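Local coordinates for protein acyl-CoA dehydrogenase (Slackia heliotrinireducens, PDB 4RM7) that belongs to the acyl-CoA dehydrogenase family and combines a helical N-terminal domain, a beta-sheet middle domain and a C-terminal helical bundle, at residues A[100-105]-A[239-244]; A[299-304]-A[323-328]; A[318-323]-A[373-378]. One frame throughout, in Å; residues are numbered along the deposited sequence.

Overall arrangement
The three contacts follow a path from the junction of the N- and C-terminal helical parts into the C-terminal bundle. Contact 1 ties helix 90-103 to helix 234-270; its centre is about 22 Å from that of contact 2 and about 20 Å from that of contact 3. Contacts 2 and 3 lie close together, their centres about 11 Å apart, because both use helix 316-341 and share K323: contact 2 packs it on helix 282-311, contact 3 on helix 369-386. Y239 and E243 of contact 1 pack against I375 and V319 of contact 3, whereas contacts 1 and 2 stay about 7 Å apart at their nearest atoms. The second subunit touches contacts 2 and 3 but not contact 1.

Contact 1. Residues A[100-105]-A[239-244]; sequences LEAFAS and YSLLEY
L241 and F103 share one first-torsion setting, the gamma carbon anti to the carbonyl carbon and beside the backbone N (chi1 -75° and -77°), and it brings the end of one side chain alongside the end of the other. At L241 the extended second torsion (chi2 160°) carries CD1 outward from helix 234-270, and this one methyl makes both of the contacts with residues 100-105. It meets the methyl of A102, CB to L241 CD1 3.5 Å, and one carbon of the F103 ring, CE2, 3.7 Å from L241 CD1, which it approaches obliquely. The two side chains run past each other in opposite directions. A102 CB already points at the partner helix; F103 starts out flanking it and reaches L241 through the length of its ring. A102 and L241 are the nearest residues across the segments, their CA atoms 8.6 Å apart. A104 is the first residue to leave helical geometry, which puts the contact on the last turn of helix 90-103. S232 bonds the backbone of A102, L228, in the loop leading into helix 234-270, packs on F103, and Q237 and L238 of that helix add to its cover. The F103 ring also meets that of F187 on strand 184-191, so the contact sits where the N-terminal helices, the C-terminal bundle and the middle-domain sheet converge.

Contact 2. Residues A[299-304]-A[323-328]; sequences RNLVYG and KYYVPK
L301 is the centre of this contact: its side chain reaches from helix 282-311 onto both Y325 and V326 of helix 316-341. The CD1 methyl does the touching. It lies 3.6 Å from Y325 CD2 and 3.8 Å from Y325 CB, so it rests at the root of the tyrosine, on one ortho carbon and the stem, well away from the hydroxyl. The approach to the ring is oblique, and the two side chains cross at about a right angle. Y325 takes this position with CG anti to its own backbone N (chi1 176°), which sends the ring across the end of the leucine. V326, one residue on, is the next most deeply covered residue. Its CG2 methyl, anti to the carbonyl carbon and beside the backbone N, faces V302, with V326 CG2 4.2 Å from V302 CG2, and the two valines again cross nearly at right angles. L301 CD1 also comes within 4.5 Å of V326 CG2, a looser touch that joins the leucine-tyrosine and valine-valine pairs into one patch. The short helical segments approach to 9.9 Å between axes and run obliquely antiparallel, with 132° between their directions, as neighbours joined by a short connection in the helical bundle of the C-terminal domain. The patch borders directly on the second subunit: L301 packs on T296 and Y325 on N297 of that subunit, while V302 faces inward to C250 and V74 of its own chain. Between the two segments every meeting is apolar, so the fit rests on the shape and burial of methyls, a tyrosine ring carbon and its CB; a weak hydrogen bond between Y325 OH and N297 ND2 of the same chain adds a polar link at the margin.

Contact 3. Residues A[318-323]-A[373-378]; sequences SVALMK and VVIAAP
A320 meets both I375 and A376 where helix 316-341 lies against helix 369-386. Ahead of it in the chain, S318 and V319 turn to other neighbours: the S318 hydroxyl is hydrogen-bonded to E308, and V319 packs on E243 and Y309. A320 itself points its single methyl at the partner helix. There A320 CB lies 4.0 Å from I375 CG2 and 4.1 Å from A376 CB, so the methyl faces two successive residues at once. I375 offers the CG2 branch because that branch stands anti to the backbone N, while CG1 lies beside the N (chi1 -69°) and takes the longer arm, ending in CD1, to Y239 of helix 234-270. With alanine facing alanine the backbones come close, A320 CA and A376 CA being 5.9 Å apart. Such close packing of small side chains joins two members of the C-terminal helical bundle of the acyl-CoA dehydrogenase fold, alongside helices 234-270 and 282-311. Next, L321 leaves the backbone beside the partner helix; with CD1 extended (chi2 -180°), the other methyl, CD2, stands 4.5 Å from A376 CB, a loose approach at the margin. The same leucine packs on T296 of the second subunit, whose T289 touches A376. M322, modelled as selenomethionine, turns to the core of its own chain, against V302, A305 and C250. K323 closes the segment with its ammonium nitrogen hydrogen-bonded to three backbone oxygens, those of Y362 at the end of helix 351-362 and of A365 and G367 in the link to helix 369-386.

Contact 1. Residues A[100-105]-A[239-244]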
ATOM      1  N   LEU A 100      29.323  -2.902 -26.898  1.00 55.94           N
ATOM      2  CA  LEU A 100      30.130  -2.955 -28.114  1.00 57.34           C
ATOM      3  C   LEU A 100      31.502  -3.576 -27.854  1.00 56.32           C
ATOM      4  O   LEU A 100      31.932  -4.449 -28.607  1.00 59.41           O
ATOM      5  CB  LEU A 100      30.317  -1.566 -28.726  1.00 53.87           C
ATOM      6  CG  LEU A 100      31.153  -1.666 -30.003  1.00 51.55           C
ATOM      7  CD1 LEU A 100      30.390  -2.465 -31.010  1.00 52.60           C
ATOM      8  CD2 LEU A 100      31.545  -0.317 -30.570  1.00 53.52           C
ATOM      9  N   GLU A 101      32.183  -3.126 -26.800  1.00 52.27           N
ATOM     10  CA  GLU A 101      33.515  -3.641 -26.473  1.00 55.83           C
ATOM     11  C   GLU A 101      33.490  -5.141 -26.239  1.00 60.63           C
ATOM     12  O   GLU A 101      34.365  -5.867 -26.712  1.00 72.08           O
ATOM     13  CB  GLU A 101      34.091  -2.948 -25.240  1.00 59.58           C
ATOM     14  CG  GLU A 101      34.581  -1.528 -25.485  1.00 63.33           C
ATOM     15  CD  GLU A 101      35.087  -0.837 -24.216  1.00 71.23           C
ATOM     16  OE1 GLU A 101      34.809  -1.313 -23.096  1.00 71.11           O
ATOM     17  OE2 GLU A 101      35.770   0.193 -24.345  1.00 80.96           O
ATOM     18  N   ALA A 102      32.473  -5.600 -25.522  1.00 56.51           N
ATOM     19  CA  ALA A 102      32.338  -7.012 -25.173  1.00 52.82           C
ATOM     20  C   ALA A 102      32.233  -7.918 -26.392  1.00 61.30           C
ATOM     21  O   ALA A 102      32.810  -9.003 -26.397  1.00 80.71           O
ATOM     22  CB  ALA A 102      31.121  -7.214 -24.263  1.00 46.09           C
ATOM     23  N   PHE A 103      31.522  -7.486 -27.431  1.00 57.94           N
ATOM     24  CA  PHE A 103      31.198  -8.403 -28.531  1.00 56.68           C
ATOM     25  C   PHE A 103      32.007  -8.198 -29.807  1.00 62.19           C
ATOM     26  O   PHE A 103      31.914  -9.000 -30.744  1.00 65.01           O
ATOM     27  CB  PHE A 103      29.712  -8.311 -28.866  1.00 50.65           C
ATOM     28  CG  PHE A 103      28.841  -9.024 -27.892  1.00 59.76           C
ATOM     29  CD1 PHE A 103      28.569 -10.375 -28.050  1.00 66.18           C
ATOM     30  CD2 PHE A 103      28.306  -8.361 -26.810  1.00 57.82           C
ATOM     31  CE1 PHE A 103      27.769 -11.048 -27.151  1.00 57.83           C
ATOM     32  CE2 PHE A 103      27.508  -9.030 -25.905  1.00 56.76           C
ATOM     33  CZ  PHE A 103      27.240 -10.374 -26.078  1.00 57.95           C
ATOM     34  N   ALA A 104      32.805  -7.138 -29.851  1.00 64.77           N
ATOM     35  CA  ALA A 104      33.564  -6.841 -31.058  1.00 61.13           C
ATOM     36  C   ALA A 104      35.054  -6.731 -30.779  1.00 72.25           C
ATOM     37  O   ALA A 104      35.459  -6.360 -29.678  1.00 82.09           O
ATOM     38  CB  ALA A 104      33.056  -5.560 -31.695  1.00 56.21           C
ATOM     39  N   SER A 105      35.858  -7.040 -31.794  1.00 71.37           N
ATOM     40  CA  SER A 105      37.306  -6.933 -31.701  1.00 68.10           C
ATOM     41  C   SER A 105      37.744  -5.506 -31.459  1.00 69.94           C
ATOM     42  O   SER A 105      36.996  -4.566 -31.706  1.00 70.66           O
ATOM     43  CB  SER A 105      37.965  -7.444 -32.979  1.00 71.26           C
ATOM     44  OG  SER A 105      37.661  -6.597 -34.072  1.00 70.25           O
ATOM     45  N   TYR A 239      23.122 -10.960 -21.580  1.00 63.23           N
ATOM     46  CA  TYR A 239      22.275 -10.877 -20.407  1.00 58.67           C
ATOM     47  C   TYR A 239      23.009 -10.287 -19.191  1.00 56.31           C
ATOM     48  O   TYR A 239      22.454  -9.469 -18.450  1.00 61.73           O
ATOM     49  CB  TYR A 239      21.714 -12.260 -20.073  1.00 69.66           C
ATOM     50  CG  TYR A 239      20.483 -12.143 -19.235  1.00 85.17           C
ATOM     51  CD1 TYR A 239      19.245 -11.937 -19.832  1.00 95.53           C
ATOM     52  CD2 TYR A 239      20.555 -12.174 -17.836  1.00 88.15           C
ATOM     53  CE1 TYR A 239      18.103 -11.795 -19.066  1.00103.02           C
ATOM     54  CE2 TYR A 239      19.416 -12.032 -17.057  1.00 94.33           C
ATOM     55  CZ  TYR A 239      18.195 -11.846 -17.685  1.00101.19           C
ATOM     56  OH  TYR A 239      17.055 -11.705 -16.947  1.00103.82           O
ATOM     57  N   SER A 240      24.254 -10.703 -18.980  1.00 54.97           N
ATOM     58  CA  SER A 240      25.074 -10.096 -17.940  1.00 51.74           C
ATOM     59  C   SER A 240      25.228  -8.607 -18.168  1.00 52.27           C
ATOM     60  O   SER A 240      25.082  -7.819 -17.235  1.00 62.46           O
ATOM     61  CB  SER A 240      26.448 -10.747 -17.877  1.00 51.46           C
ATOM     62  OG  SER A 240      26.314 -12.099 -17.498  1.00 66.98           O
ATOM     63  N   LEU A 241      25.514  -8.215 -19.404  1.00 44.52           N
ATOM     64  CA  LEU A 241      25.720  -6.803 -19.687  1.00 47.79           C
ATOM     65  C   LEU A 241      24.471  -5.959 -19.412  1.00 48.37           C
ATOM     66  O   LEU A 241      24.570  -4.837 -18.910  1.00 46.96           O
ATOM     67  CB  LEU A 241      26.176  -6.626 -21.122  1.00 57.14           C
ATOM     68  CG  LEU A 241      27.637  -7.045 -21.218  1.00 65.88           C
ATOM     69  CD1 LEU A 241      27.999  -7.356 -22.644  1.00 72.52           C
ATOM     70  CD2 LEU A 241      28.519  -5.946 -20.664  1.00 61.94           C
ATOM     71  N   LEU A 242      23.299  -6.513 -19.709  1.00 46.71           N
ATOM     72  CA  LEU A 242      22.052  -5.801 -19.491  1.00 48.06           C
ATOM     73  C   LEU A 242      21.762  -5.582 -17.996  1.00 52.07           C
ATOM     74  O   LEU A 242      21.007  -4.688 -17.637  1.00 55.50           O
ATOM     75  CB  LEU A 242      20.897  -6.549 -20.147  1.00 52.10           C
ATOM     76  CG  LEU A 242      21.066  -6.740 -21.651  1.00 56.82           C
ATOM     77  CD1 LEU A 242      19.899  -7.509 -22.225  1.00 63.10           C
ATOM     78  CD2 LEU A 242      21.204  -5.392 -22.321  1.00 55.53           C
ATOM     79  N   GLU A 243      22.364  -6.374 -17.116  1.00 49.89           N
ATOM     80  CA  GLU A 243      22.222  -6.084 -15.698  1.00 47.60           C
ATOM     81  C   GLU A 243      22.863  -4.736 -15.327  1.00 55.06           C
ATOM     82  O   GLU A 243      22.300  -3.975 -14.544  1.00 55.73           O
ATOM     83  CB  GLU A 243      22.801  -7.215 -14.867  1.00 49.15           C
ATOM     84  CG  GLU A 243      21.964  -8.487 -14.984  1.00 57.09           C
ATOM     85  CD  GLU A 243      22.435  -9.597 -14.065  1.00 73.66           C
ATOM     86  OE1 GLU A 243      22.579  -9.342 -12.849  1.00 72.48           O
ATOM     87  OE2 GLU A 243      22.650 -10.730 -14.558  1.00 85.04           O
ATOM     88  N   TYR A 244      24.019  -4.420 -15.898  1.00 57.98           N
ATOM     89  CA  TYR A 244      24.572  -3.084 -15.728  1.00 56.59           C
ATOM     90  C   TYR A 244      23.532  -2.036 -16.108  1.00 56.30           C
ATOM     91  O   TYR A 244      23.392  -1.015 -15.442  1.00 63.50           O
ATOM     92  CB  TYR A 244      25.830  -2.892 -16.575  1.00 57.73           C
ATOM     93  CG  TYR A 244      26.990  -3.748 -16.152  1.00 61.50           C
ATOM     94  CD1 TYR A 244      27.771  -3.393 -15.075  1.00 58.59           C
ATOM     95  CD2 TYR A 244      27.297  -4.918 -16.828  1.00 66.26           C
ATOM     96  CE1 TYR A 244      28.832  -4.181 -14.676  1.00 60.44           C
ATOM     97  CE2 TYR A 244      28.362  -5.717 -16.440  1.00 67.12           C
ATOM     98  CZ  TYR A 244      29.130  -5.340 -15.366  1.00 66.10           C
ATOM     99  OH  TYR A 244      30.196  -6.116 -14.971  1.00 66.71           O
TER

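Contact 2. Residues A[299-304]-A[323-328]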
ATOM      1  N   ARG A 299      18.853   4.201  -2.428  1.00 35.01           N
ATOM      2  CA  ARG A 299      20.276   4.515  -2.507  1.00 32.88           C
ATOM      3  C   ARG A 299      21.085   3.344  -1.983  1.00 39.69           C
ATOM      4  O   ARG A 299      22.072   2.936  -2.584  1.00 44.26           O
ATOM      5  CB  ARG A 299      20.592   5.799  -1.730  1.00 34.47           C
ATOM      6  CG  ARG A 299      22.008   6.312  -1.916  1.00 37.77           C
ATOM      7  CD  ARG A 299      22.179   7.757  -1.418  1.00 34.87           C
ATOM      8  NE  ARG A 299      21.577   8.710  -2.342  1.00 44.84           N
ATOM      9  CZ  ARG A 299      20.569   9.536  -2.056  1.00 45.19           C
ATOM     10  NH1 ARG A 299      20.015   9.535  -0.843  1.00 39.65           N
ATOM     11  NH2 ARG A 299      20.101  10.351  -3.008  1.00 35.34           N
ATOM     12  N   ASN A 300      20.641   2.795  -0.862  1.00 37.45           N
ATOM     13  CA  ASN A 300      21.237   1.608  -0.310  1.00 37.16           C
ATOM     14  C   ASN A 300      21.237   0.417  -1.294  1.00 42.49           C
ATOM     15  O   ASN A 300      22.208  -0.318  -1.366  1.00 43.51           O
ATOM     16  CB  ASN A 300      20.504   1.225   0.967  1.00 39.37           C
ATOM     17  CG  ASN A 300      20.959   2.034   2.165  1.00 43.99           C
ATOM     18  OD1 ASN A 300      22.075   2.570   2.179  1.00 38.29           O
ATOM     19  ND2 ASN A 300      20.111   2.102   3.193  1.00 36.05           N
ATOM     20  N   LEU A 301      20.159   0.236  -2.052  1.00 39.06           N
ATOM     21  CA  LEU A 301      20.085  -0.894  -2.962  1.00 35.79           C
ATOM     22  C   LEU A 301      20.966  -0.638  -4.171  1.00 35.66           C
ATOM     23  O   LEU A 301      21.715  -1.517  -4.593  1.00 39.97           O
ATOM     24  CB  LEU A 301      18.654  -1.168  -3.406  1.00 32.55           C
ATOM     25  CG  LEU A 301      17.712  -1.714  -2.331  1.00 34.80           C
ATOM     26  CD1 LEU A 301      16.281  -1.792  -2.870  1.00 39.90           C
ATOM     27  CD2 LEU A 301      18.148  -3.083  -1.843  1.00 32.35           C
ATOM     28  N   VAL A 302      20.914   0.577  -4.703  1.00 27.87           N
ATOM     29  CA  VAL A 302      21.702   0.906  -5.886  1.00 34.01           C
ATOM     30  C   VAL A 302      23.203   0.883  -5.561  1.00 48.31           C
ATOM     31  O   VAL A 302      23.974   0.159  -6.202  1.00 47.92           O
ATOM     32  CB  VAL A 302      21.281   2.257  -6.454  1.00 31.94           C
ATOM     33  CG1 VAL A 302      22.161   2.640  -7.628  1.00 34.10           C
ATOM     34  CG2 VAL A 302      19.840   2.178  -6.907  1.00 31.42           C
ATOM     35  N   TYR A 303      23.606   1.612  -4.525  1.00 51.60           N
ATOM     36  CA  TYR A 303      25.008   1.622  -4.108  1.00 44.98           C
ATOM     37  C   TYR A 303      25.523   0.246  -3.729  1.00 44.39           C
ATOM     38  O   TYR A 303      26.696  -0.077  -3.971  1.00 42.57           O
ATOM     39  CB  TYR A 303      25.232   2.552  -2.918  1.00 42.59           C
ATOM     40  CG  TYR A 303      25.128   4.026  -3.236  1.00 42.28           C
ATOM     41  CD1 TYR A 303      25.491   4.983  -2.280  1.00 36.95           C
ATOM     42  CD2 TYR A 303      24.670   4.476  -4.476  1.00 33.51           C
ATOM     43  CE1 TYR A 303      25.405   6.343  -2.548  1.00 36.28           C
ATOM     44  CE2 TYR A 303      24.562   5.853  -4.743  1.00 37.89           C
ATOM     45  CZ  TYR A 303      24.927   6.769  -3.763  1.00 35.21           C
ATOM     46  OH  TYR A 303      24.863   8.107  -4.004  1.00 41.50           O
ATOM     47  N   GLY A 304      24.671  -0.561  -3.108  1.00 43.19           N
ATOM     48  CA  GLY A 304      25.105  -1.886  -2.669  1.00 39.61           C
ATOM     49  C   GLY A 304      25.377  -2.772  -3.883  1.00 47.25           C
ATOM     50  O   GLY A 304      26.425  -3.412  -3.974  1.00 44.90           O
ATOM     51  N   LYS A 323      16.119  -3.626  -8.886  1.00 45.39           N
ATOM     52  CA  LYS A 323      15.265  -3.220 -10.001  1.00 43.06           C
ATOM     53  C   LYS A 323      13.787  -3.361  -9.658  1.00 41.48           C
ATOM     54  O   LYS A 323      12.950  -2.650 -10.195  1.00 45.56           O
ATOM     55  CB  LYS A 323      15.592  -4.034 -11.261  1.00 38.03           C
ATOM     56  CG  LYS A 323      14.886  -3.542 -12.517  1.00 40.14           C
ATOM     57  CD  LYS A 323      15.102  -2.040 -12.693  1.00 42.63           C
ATOM     58  CE  LYS A 323      14.673  -1.551 -14.072  1.00 41.29           C
ATOM     59  NZ  LYS A 323      13.247  -1.837 -14.367  1.00 39.23           N
ATOM     60  N   TYR A 324      13.464  -4.288  -8.767  1.00 39.70           N
ATOM     61  CA  TYR A 324      12.071  -4.502  -8.386  1.00 40.03           C
ATOM     62  C   TYR A 324      11.565  -3.323  -7.573  1.00 45.08           C
ATOM     63  O   TYR A 324      10.421  -2.901  -7.701  1.00 49.88           O
ATOM     64  CB  TYR A 324      11.920  -5.807  -7.579  1.00 39.43           C
ATOM     65  CG  TYR A 324      10.497  -6.136  -7.163  1.00 33.91           C
ATOM     66  CD1 TYR A 324       9.615  -6.728  -8.048  1.00 41.87           C
ATOM     67  CD2 TYR A 324      10.045  -5.867  -5.877  1.00 37.02           C
ATOM     68  CE1 TYR A 324       8.314  -7.040  -7.673  1.00 50.94           C
ATOM     69  CE2 TYR A 324       8.733  -6.179  -5.479  1.00 32.69           C
ATOM     70  CZ  TYR A 324       7.879  -6.762  -6.384  1.00 43.59           C
ATOM     71  OH  TYR A 324       6.581  -7.057  -6.009  1.00 47.85           O
ATOM     72  N   TYR A 325      12.438  -2.780  -6.740  1.00 38.08           N
ATOM     73  CA  TYR A 325      11.997  -1.831  -5.757  1.00 41.58           C
ATOM     74  C   TYR A 325      12.061  -0.380  -6.242  1.00 38.21           C
ATOM     75  O   TYR A 325      11.144   0.397  -6.001  1.00 44.89           O
ATOM     76  CB  TYR A 325      12.833  -1.989  -4.472  1.00 35.28           C
ATOM     77  CG  TYR A 325      12.492  -0.946  -3.422  1.00 32.49           C
ATOM     78  CD1 TYR A 325      11.384  -1.104  -2.576  1.00 34.29           C
ATOM     79  CD2 TYR A 325      13.257   0.198  -3.288  1.00 26.01           C
ATOM     80  CE1 TYR A 325      11.060  -0.139  -1.615  1.00 34.41           C
ATOM     81  CE2 TYR A 325      12.950   1.169  -2.314  1.00 33.71           C
ATOM     82  CZ  TYR A 325      11.849   0.994  -1.488  1.00 39.17           C
ATOM     83  OH  TYR A 325      11.560   1.946  -0.531  1.00 43.41           O
ATOM     84  N   VAL A 326      13.138  -0.026  -6.925  1.00 35.74           N
ATOM     85  CA  VAL A 326      13.510   1.378  -7.047  1.00 42.38           C
ATOM     86  C   VAL A 326      12.647   2.213  -7.997  1.00 40.69           C
ATOM     87  O   VAL A 326      12.221   3.289  -7.604  1.00 43.68           O
ATOM     88  CB  VAL A 326      15.010   1.525  -7.448  1.00 40.58           C
ATOM     89  CG1 VAL A 326      15.361   3.001  -7.761  1.00 28.99           C
ATOM     90  CG2 VAL A 326      15.878   1.023  -6.298  1.00 38.18           C
ATOM     91  N   PRO A 327      12.390   1.739  -9.231  1.00 43.45           N
ATOM     92  CA  PRO A 327      11.581   2.605 -10.098  1.00 36.77           C
ATOM     93  C   PRO A 327      10.189   2.864  -9.529  1.00 40.69           C
ATOM     94  O   PRO A 327       9.703   3.997  -9.597  1.00 39.08           O
ATOM     95  CB  PRO A 327      11.502   1.816 -11.411  1.00 36.53           C
ATOM     96  CG  PRO A 327      12.733   0.963 -11.411  1.00 36.16           C
ATOM     97  CD  PRO A 327      12.893   0.556  -9.964  1.00 38.95           C
ATOM     98  N   LYS A 328       9.560   1.855  -8.938  1.00 38.84           N
ATOM     99  CA  LYS A 328       8.233   2.086  -8.379  1.00 35.76           C
ATOM    100  C   LYS A 328       8.342   3.049  -7.190  1.00 37.96           C
ATOM    101  O   LYS A 328       7.539   3.980  -7.054  1.00 44.81           O
ATOM    102  CB  LYS A 328       7.585   0.779  -7.961  1.00 35.85           C
ATOM    103  CG  LYS A 328       6.154   0.929  -7.518  1.00 43.51           C
ATOM    104  CD  LYS A 328       5.708  -0.314  -6.829  1.00 49.36           C
ATOM    105  CE  LYS A 328       4.201  -0.429  -6.836  1.00 64.67           C
ATOM    106  NZ  LYS A 328       3.756  -1.649  -6.089  1.00 70.19           N
TER

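Contact 3. Residues A[318-323]-A[373-378]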
ATOM      1  N   SER A 318      20.867  -9.364  -6.068  1.00 33.42           N
ATOM      2  CA  SER A 318      20.981  -7.965  -5.653  1.00 36.45           C
ATOM      3  C   SER A 318      20.393  -7.044  -6.716  1.00 42.06           C
ATOM      4  O   SER A 318      19.621  -6.144  -6.406  1.00 48.92           O
ATOM      5  CB  SER A 318      22.436  -7.570  -5.407  1.00 38.23           C
ATOM      6  OG  SER A 318      23.009  -8.280  -4.334  1.00 41.02           O
ATOM      7  N   VAL A 319      20.773  -7.280  -7.968  1.00 39.54           N
ATOM      8  CA  VAL A 319      20.328  -6.454  -9.084  1.00 38.06           C
ATOM      9  C   VAL A 319      18.828  -6.631  -9.330  1.00 39.15           C
ATOM     10  O   VAL A 319      18.119  -5.681  -9.639  1.00 42.60           O
ATOM     11  CB  VAL A 319      21.131  -6.792 -10.349  1.00 34.64           C
ATOM     12  CG1 VAL A 319      20.466  -6.218 -11.606  1.00 33.85           C
ATOM     13  CG2 VAL A 319      22.575  -6.286 -10.197  1.00 30.93           C
ATOM     14  N   ALA A 320      18.339  -7.846  -9.151  1.00 40.54           N
ATOM     15  CA  ALA A 320      16.915  -8.098  -9.314  1.00 34.66           C
ATOM     16  C   ALA A 320      16.084  -7.400  -8.221  1.00 37.05           C
ATOM     17  O   ALA A 320      15.019  -6.851  -8.503  1.00 40.49           O
ATOM     18  CB  ALA A 320      16.652  -9.607  -9.320  1.00 30.09           C
ATOM     19  N   LEU A 321      16.559  -7.421  -6.981  1.00 37.49           N
ATOM     20  CA  LEU A 321      15.795  -6.828  -5.879  1.00 36.28           C
ATOM     21  C   LEU A 321      15.788  -5.305  -6.013  1.00 35.62           C
ATOM     22  O   LEU A 321      14.760  -4.671  -5.870  1.00 38.43           O
ATOM     23  CB  LEU A 321      16.364  -7.250  -4.516  1.00 28.68           C
ATOM     24  CG  LEU A 321      16.237  -8.737  -4.161  1.00 32.51           C
ATOM     25  CD1 LEU A 321      16.833  -9.011  -2.790  1.00 28.61           C
ATOM     26  CD2 LEU A 321      14.780  -9.197  -4.221  1.00 30.42           C
HETATM   27  N   MSE A 322      16.952  -4.741  -6.305  1.00 35.64           N
HETATM   28  CA  MSE A 322      17.100  -3.340  -6.657  1.00 39.27           C
HETATM   29  C   MSE A 322      16.132  -2.913  -7.769  1.00 40.19           C
HETATM   30  O   MSE A 322      15.397  -1.957  -7.616  1.00 38.49           O
HETATM   31  CB  MSE A 322      18.550  -3.077  -7.090  1.00 35.20           C
HETATM   32  CG  MSE A 322      18.809  -1.676  -7.567  1.00 35.45           C
HETATM   33 SE   MSE A 322      20.346  -1.629  -8.742  0.66 38.49          SE
HETATM   34  CE  MSE A 322      19.478  -2.442 -10.303  1.00 33.73           C
ATOM     35  N   LYS A 323      16.119  -3.626  -8.886  1.00 45.39           N
ATOM     36  CA  LYS A 323      15.265  -3.220 -10.001  1.00 43.06           C
ATOM     37  C   LYS A 323      13.787  -3.361  -9.658  1.00 41.48           C
ATOM     38  O   LYS A 323      12.950  -2.650 -10.195  1.00 45.56           O
ATOM     39  CB  LYS A 323      15.592  -4.034 -11.261  1.00 38.03           C
ATOM     40  CG  LYS A 323      14.886  -3.542 -12.517  1.00 40.14           C
ATOM     41  CD  LYS A 323      15.102  -2.040 -12.693  1.00 42.63           C
ATOM     42  CE  LYS A 323      14.673  -1.551 -14.072  1.00 41.29           C
ATOM     43  NZ  LYS A 323      13.247  -1.837 -14.367  1.00 39.23           N
ATOM     44  N   VAL A 373      10.521 -10.529 -10.537  1.00 48.94           N
ATOM     45  CA  VAL A 373       9.970 -11.606  -9.709  1.00 42.64           C
ATOM     46  C   VAL A 373      10.356 -12.987 -10.232  1.00 43.07           C
ATOM     47  O   VAL A 373      10.737 -13.857  -9.474  1.00 41.75           O
ATOM     48  CB  VAL A 373       8.447 -11.518  -9.623  1.00 40.80           C
ATOM     49  CG1 VAL A 373       7.866 -12.828  -9.134  1.00 39.90           C
ATOM     50  CG2 VAL A 373       8.037 -10.372  -8.709  1.00 35.35           C
ATOM     51  N   VAL A 374      10.276 -13.171 -11.541  1.00 50.63           N
ATOM     52  CA  VAL A 374      10.582 -14.454 -12.162  1.00 51.88           C
ATOM     53  C   VAL A 374      12.080 -14.788 -12.038  1.00 53.29           C
ATOM     54  O   VAL A 374      12.458 -15.928 -11.839  1.00 68.74           O
ATOM     55  CB  VAL A 374      10.119 -14.449 -13.660  1.00 46.17           C
ATOM     56  CG1 VAL A 374      10.681 -15.607 -14.414  1.00 37.78           C
ATOM     57  CG2 VAL A 374       8.607 -14.484 -13.734  1.00 41.92           C
ATOM     58  N   ILE A 375      12.924 -13.775 -12.137  1.00 53.77           N
ATOM     59  CA  ILE A 375      14.364 -13.918 -11.970  1.00 52.02           C
ATOM     60  C   ILE A 375      14.767 -14.162 -10.507  1.00 53.75           C
ATOM     61  O   ILE A 375      15.666 -14.944 -10.216  1.00 64.95           O
ATOM     62  CB  ILE A 375      15.080 -12.642 -12.480  1.00 50.56           C
ATOM     63  CG1 ILE A 375      14.958 -12.530 -13.999  1.00 50.84           C
ATOM     64  CG2 ILE A 375      16.548 -12.571 -12.016  1.00 38.71           C
ATOM     65  CD1 ILE A 375      15.387 -11.156 -14.496  1.00 49.33           C
ATOM     66  N   ALA A 376      14.093 -13.477  -9.589  1.00 48.04           N
ATOM     67  CA  ALA A 376      14.527 -13.431  -8.199  1.00 48.26           C
ATOM     68  C   ALA A 376      14.096 -14.632  -7.349  1.00 53.86           C
ATOM     69  O   ALA A 376      14.842 -15.065  -6.464  1.00 48.29           O
ATOM     70  CB  ALA A 376      14.031 -12.148  -7.548  1.00 33.18           C
ATOM     71  N   ALA A 377      12.900 -15.161  -7.594  1.00 57.46           N
ATOM     72  CA  ALA A 377      12.360 -16.185  -6.701  1.00 54.07           C
ATOM     73  C   ALA A 377      13.238 -17.450  -6.648  1.00 52.08           C
ATOM     74  O   ALA A 377      13.488 -17.960  -5.552  1.00 50.91           O
ATOM     75  CB  ALA A 377      10.939 -16.534  -7.093  1.00 56.37           C
ATOM     76  N   PRO A 378      13.720 -17.957  -7.808  1.00 42.50           N
ATOM     77  CA  PRO A 378      14.604 -19.130  -7.681  1.00 40.73           C
ATOM     78  C   PRO A 378      15.932 -18.814  -6.985  1.00 45.50           C
ATOM     79  O   PRO A 378      16.447 -19.660  -6.246  1.00 57.04           O
ATOM     80  CB  PRO A 378      14.838 -19.579  -9.142  1.00 37.42           C
ATOM     81  CG  PRO A 378      14.365 -18.460  -9.983  1.00 50.71           C
ATOM     82  CD  PRO A 378      13.316 -17.738  -9.206  1.00 48.80           C
TER